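Local coordinates for cytidylyltransferase (Leptospira borgpetersenii serovar Hardjo-bovis, PDB 6OEW), which probably transfers a nucleotide, most likely cytidylyl, to an acceptor in a metal-dependent reaction, at residues E149-L159 with I172-F183. Sequence-based numbering, arbitrary orientation.
Sequences EIFTLSLLEKL and IVPYVEENTEKF
L159 reaches into the turn from I172 to V176 with both methyls: CD1 sits 3.4 Å from the carbonyl oxygen of I172, while CD2 slants against the rings of Y175 and F183. With CG anti to its carbonyl carbon (chi1 -64°), L159 brings CD1 and CD2 alike to CG2 of V176, the two side chains crossing at about a right angle. One turn earlier, L155 turns the other way, CG opposite its backbone N (chi1 174°), and its CD1 lies 3.7 Å from CD1 of F183, meeting that ring obliquely. V176 CG2 covers one face of the F183 ring, 4.0 Å above the plane and toward the rim. I172, whose positive phi ends the preceding helix, touches L156 CD1 with its CG2 at 4.1 Å, and the same methyl comes near CZ of F151, meeting that ring obliquely.

At the strand end the contact turns polar. E149 and V173 approach from opposite directions, and OE2 of E149 rests 3.4 Å from V173 CG1. That oxygen lies 4.4 Å from OE2 of E177, but a water donates to both, bridging two like-charged carboxylates. The other oxygen, OE1, is salt-bridged to R104, which probably tempers the negative charge of E149 beside E177.

No direct hydrogen bond joins the two segments, so apolar packing dominates. Helix 153-159, N-capped by T152, runs at 97° to helix 174-178, their axes 11.3 Å apart. The contact packs helix 153-159 and segment 172-183 together at strand 149-152, which runs antiparallel to 101-106 in the mixed central sheet of a GT-A-type nucleotidyltransferase fold.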
loop_
_atom_site.group_PDB
_atom_site.type_symbol
_atom_site.label_atom_id
_atom_site.label_comp_id
_atom_site.label_asym_id
_atom_site.label_seq_id
_atom_site.Cartn_x
_atom_site.Cartn_y
_atom_site.Cartn_z
ATOM N N GLU A 149 4.280 4.950 -0.606
ATOM C CA GLU A 149 5.634 5.412 -0.362
ATOM C C GLU A 149 6.505 4.874 -1.477
ATOM O O GLU A 149 6.328 3.732 -1.911
ATOM C CB GLU A 149 6.161 4.934 1.022
ATOM C CG GLU A 149 5.295 5.453 2.145
ATOM C CD GLU A 149 5.347 4.586 3.396
ATOM O OE1 GLU A 149 5.309 3.341 3.268
ATOM O OE2 GLU A 149 5.417 5.174 4.495
ATOM N N ILE A 150 7.401 5.716 -1.980
ATOM C CA ILE A 150 8.315 5.356 -3.056
ATOM C C ILE A 150 9.719 5.727 -2.627
ATOM O O ILE A 150 9.965 6.874 -2.238
ATOM C CB ILE A 150 7.948 6.075 -4.370
ATOM C CG1 ILE A 150 6.456 5.835 -4.679
ATOM C CG2 ILE A 150 8.830 5.553 -5.474
ATOM C CD1 ILE A 150 5.951 6.629 -5.930
ATOM N N PHE A 151 10.650 4.780 -2.721
ATOM C CA PHE A 151 12.024 5.112 -2.392
ATOM C C PHE A 151 12.984 4.233 -3.175
ATOM O O PHE A 151 12.613 3.174 -3.694
ATOM C CB PHE A 151 12.280 4.996 -0.888
ATOM C CG PHE A 151 11.670 3.768 -0.263
ATOM C CD1 PHE A 151 12.350 2.559 -0.285
ATOM C CD2 PHE A 151 10.426 3.825 0.340
ATOM C CE1 PHE A 151 11.790 1.414 0.300
ATOM C CE2 PHE A 151 9.860 2.701 0.910
ATOM C CZ PHE A 151 10.531 1.492 0.896
ATOM N N THR A 152 14.226 4.707 -3.273
ATOM C CA THR A 152 15.265 4.007 -4.013
ATOM C C THR A 152 15.767 2.813 -3.215
ATOM O O THR A 152 15.680 2.773 -1.985
ATOM C CB THR A 152 16.457 4.922 -4.334
ATOM O OG1 THR A 152 17.098 5.352 -3.125
ATOM C CG2 THR A 152 16.014 6.151 -5.144
ATOM N N LEU A 153 16.296 1.831 -3.934
ATOM C CA LEU A 153 17.002 0.750 -3.267
ATOM C C LEU A 153 18.133 1.306 -2.416
ATOM O O LEU A 153 18.400 0.808 -1.316
ATOM C CB LEU A 153 17.536 -0.238 -4.302
ATOM C CG LEU A 153 18.451 -1.346 -3.784
ATOM C CD1 LEU A 153 17.667 -2.363 -3.009
ATOM C CD2 LEU A 153 19.155 -1.968 -4.976
ATOM N N SER A 154 18.806 2.355 -2.906
ATOM C CA SER A 154 19.912 2.934 -2.148
ATOM C C SER A 154 19.446 3.473 -0.797
ATOM O O SER A 154 20.121 3.279 0.222
ATOM C CB SER A 154 20.596 4.027 -2.976
ATOM O OG SER A 154 21.451 3.416 -3.923
ATOM N N LEU A 155 18.291 4.143 -0.766
ATOM C CA LEU A 155 17.762 4.631 0.504
ATOM C C LEU A 155 17.455 3.464 1.438
ATOM O O LEU A 155 17.811 3.489 2.621
ATOM C CB LEU A 155 16.507 5.480 0.281
ATOM C CG LEU A 155 15.868 5.859 1.634
ATOM C CD1 LEU A 155 15.547 7.320 1.758
ATOM C CD2 LEU A 155 14.615 5.016 1.947
ATOM N N LEU A 156 16.806 2.425 0.916
ATOM C CA LEU A 156 16.489 1.269 1.752
ATOM C C LEU A 156 17.759 0.646 2.333
ATOM O O LEU A 156 17.786 0.248 3.504
ATOM C CB LEU A 156 15.676 0.252 0.941
ATOM C CG LEU A 156 15.264 -1.017 1.715
ATOM C CD1 LEU A 156 14.496 -0.592 2.938
ATOM C CD2 LEU A 156 14.400 -1.918 0.818
ATOM N N GLU A 157 18.837 0.593 1.547
ATOM C CA GLU A 157 20.097 0.062 2.055
ATOM C C GLU A 157 20.656 0.932 3.176
ATOM O O GLU A 157 21.169 0.407 4.177
ATOM C CB GLU A 157 21.092 -0.088 0.904
ATOM C CG GLU A 157 20.756 -1.293 0.018
ATOM C CD GLU A 157 21.645 -1.415 -1.210
ATOM O OE1 GLU A 157 22.184 -0.389 -1.667
ATOM O OE2 GLU A 157 21.796 -2.546 -1.719
ATOM N N LYS A 158 20.530 2.257 3.052
ATOM C CA LYS A 158 20.944 3.140 4.139
ATOM C C LYS A 158 20.110 2.895 5.395
ATOM O O LYS A 158 20.649 2.882 6.506
ATOM C CB LYS A 158 20.852 4.601 3.706
ATOM N N LEU A 159 18.798 2.681 5.244
ATOM C CA LEU A 159 17.991 2.349 6.420
ATOM C C LEU A 159 18.399 1.009 7.018
ATOM O O LEU A 159 18.480 0.876 8.246
ATOM C CB LEU A 159 16.506 2.327 6.070
ATOM C CG LEU A 159 15.934 3.673 5.632
ATOM C CD1 LEU A 159 14.446 3.551 5.361
ATOM C CD2 LEU A 159 16.237 4.722 6.707
ATOM N N ILE A 172 9.903 0.330 8.602
ATOM C CA ILE A 172 10.793 0.770 7.526
ATOM C C ILE A 172 11.020 2.277 7.557
ATOM O O ILE A 172 12.149 2.733 7.749
ATOM C CB ILE A 172 10.293 0.357 6.130
ATOM C CG1 ILE A 172 10.151 -1.162 6.024
ATOM C CG2 ILE A 172 11.293 0.866 5.081
ATOM C CD1 ILE A 172 9.760 -1.640 4.623
ATOM N N VAL A 173 9.959 3.053 7.375
ATOM C CA VAL A 173 10.071 4.495 7.164
ATOM C C VAL A 173 10.266 5.369 8.404
ATOM O O VAL A 173 10.659 6.527 8.214
ATOM C CB VAL A 173 8.842 5.018 6.409
ATOM C CG1 VAL A 173 8.691 4.301 5.099
ATOM C CG2 VAL A 173 7.601 4.901 7.304
ATOM N N PRO A 174 10.020 4.927 9.660
ATOM C CA PRO A 174 10.005 5.906 10.765
ATOM C C PRO A 174 11.242 6.778 10.864
ATOM O O PRO A 174 11.122 7.966 11.185
ATOM C CB PRO A 174 9.868 5.018 12.012
ATOM C CG PRO A 174 9.136 3.881 11.546
ATOM C CD PRO A 174 9.669 3.591 10.190
ATOM N N TYR A 175 12.429 6.225 10.625
ATOM C CA TYR A 175 13.625 7.053 10.715
ATOM C C TYR A 175 13.602 8.163 9.667
ATOM O O TYR A 175 14.073 9.275 9.934
ATOM C CB TYR A 175 14.887 6.204 10.574
ATOM C CG TYR A 175 16.165 6.995 10.770
ATOM C CD1 TYR A 175 16.773 7.074 12.014
ATOM C CD2 TYR A 175 16.753 7.689 9.705
ATOM C CE1 TYR A 175 17.944 7.799 12.205
ATOM C CE2 TYR A 175 17.921 8.421 9.889
ATOM C CZ TYR A 175 18.505 8.474 11.129
ATOM O OH TYR A 175 19.654 9.196 11.305
ATOM N N VAL A 176 13.057 7.887 8.474
ATOM C CA VAL A 176 12.968 8.932 7.446
ATOM C C VAL A 176 12.017 10.027 7.902
ATOM O O VAL A 176 12.348 11.219 7.872
ATOM C CB VAL A 176 12.528 8.345 6.092
ATOM C CG1 VAL A 176 12.219 9.492 5.088
ATOM C CG2 VAL A 176 13.602 7.444 5.517
ATOM N N GLU A 177 10.840 9.628 8.381
ATOM C CA GLU A 177 9.808 10.584 8.765
ATOM C C GLU A 177 10.251 11.495 9.904
ATOM O O GLU A 177 9.851 12.661 9.950
ATOM C CB GLU A 177 8.532 9.826 9.145
ATOM C CG GLU A 177 7.966 9.039 7.973
ATOM C CD GLU A 177 6.522 8.657 8.174
ATOM O OE1 GLU A 177 6.163 8.351 9.325
ATOM O OE2 GLU A 177 5.751 8.663 7.179
ATOM N N GLU A 178 11.055 10.993 10.833
ATOM C CA GLU A 178 11.490 11.812 11.958
ATOM C C GLU A 178 12.830 12.493 11.718
ATOM O O GLU A 178 13.308 13.214 12.599
ATOM C CB GLU A 178 11.551 10.964 13.227
ATOM C CG GLU A 178 10.256 10.252 13.550
ATOM C CD GLU A 178 9.104 11.213 13.787
ATOM O OE1 GLU A 178 9.242 12.104 14.655
ATOM O OE2 GLU A 178 8.065 11.081 13.098
ATOM N N ASN A 179 13.443 12.290 10.554
ATOM C CA ASN A 179 14.702 12.944 10.202
ATOM C C ASN A 179 14.657 13.391 8.741
ATOM O O ASN A 179 15.573 13.129 7.961
ATOM C CB ASN A 179 15.896 12.017 10.444
ATOM C CG ASN A 179 15.991 11.547 11.892
ATOM O OD1 ASN A 179 16.484 12.271 12.761
ATOM N ND2 ASN A 179 15.520 10.327 12.156
ATOM N N THR A 180 13.575 14.079 8.354
ATOM C CA THR A 180 13.363 14.373 6.932
ATOM C C THR A 180 14.498 15.203 6.356
ATOM O O THR A 180 14.870 15.031 5.186
ATOM C CB THR A 180 12.037 15.104 6.716
ATOM O OG1 THR A 180 12.044 16.328 7.467
ATOM C CG2 THR A 180 10.857 14.229 7.121
ATOM N N GLU A 181 15.063 16.111 7.155
ATOM C CA GLU A 181 16.110 16.980 6.629
ATOM C C GLU A 181 17.398 16.223 6.327
ATOM O O GLU A 181 18.325 16.811 5.766
ATOM C CB GLU A 181 16.375 18.143 7.597
ATOM C CG GLU A 181 17.190 17.797 8.843
ATOM C CD GLU A 181 16.439 16.914 9.836
ATOM O OE1 GLU A 181 15.193 16.850 9.771
ATOM O OE2 GLU A 181 17.103 16.279 10.682
ATOM N N LYS A 182 17.459 14.928 6.645
ATOM C CA LYS A 182 18.602 14.089 6.308
ATOM C C LYS A 182 18.465 13.394 4.953
ATOM O O LYS A 182 19.428 12.769 4.494
ATOM C CB LYS A 182 18.814 13.034 7.403
ATOM C CG LYS A 182 19.176 13.630 8.766
ATOM C CD LYS A 182 19.509 12.555 9.807
ATOM C CE LYS A 182 19.917 13.177 11.131
ATOM N NZ LYS A 182 21.191 13.926 11.002
ATOM N N PHE A 183 17.314 13.488 4.299
ATOM C CA PHE A 183 17.063 12.761 3.062
ATOM C C PHE A 183 16.485 13.688 2.002
ATOM O O PHE A 183 15.986 14.776 2.301
ATOM C CB PHE A 183 16.098 11.599 3.290
ATOM C CG PHE A 183 16.563 10.626 4.321
ATOM C CD1 PHE A 183 17.386 9.573 3.970
ATOM C CD2 PHE A 183 16.168 10.756 5.648
ATOM C CE1 PHE A 183 17.816 8.664 4.928
ATOM C CE2 PHE A 183 16.598 9.849 6.606
ATOM C CZ PHE A 183 17.423 8.809 6.246
HETATM O O HOH W 1 5.878 7.960 4.523
#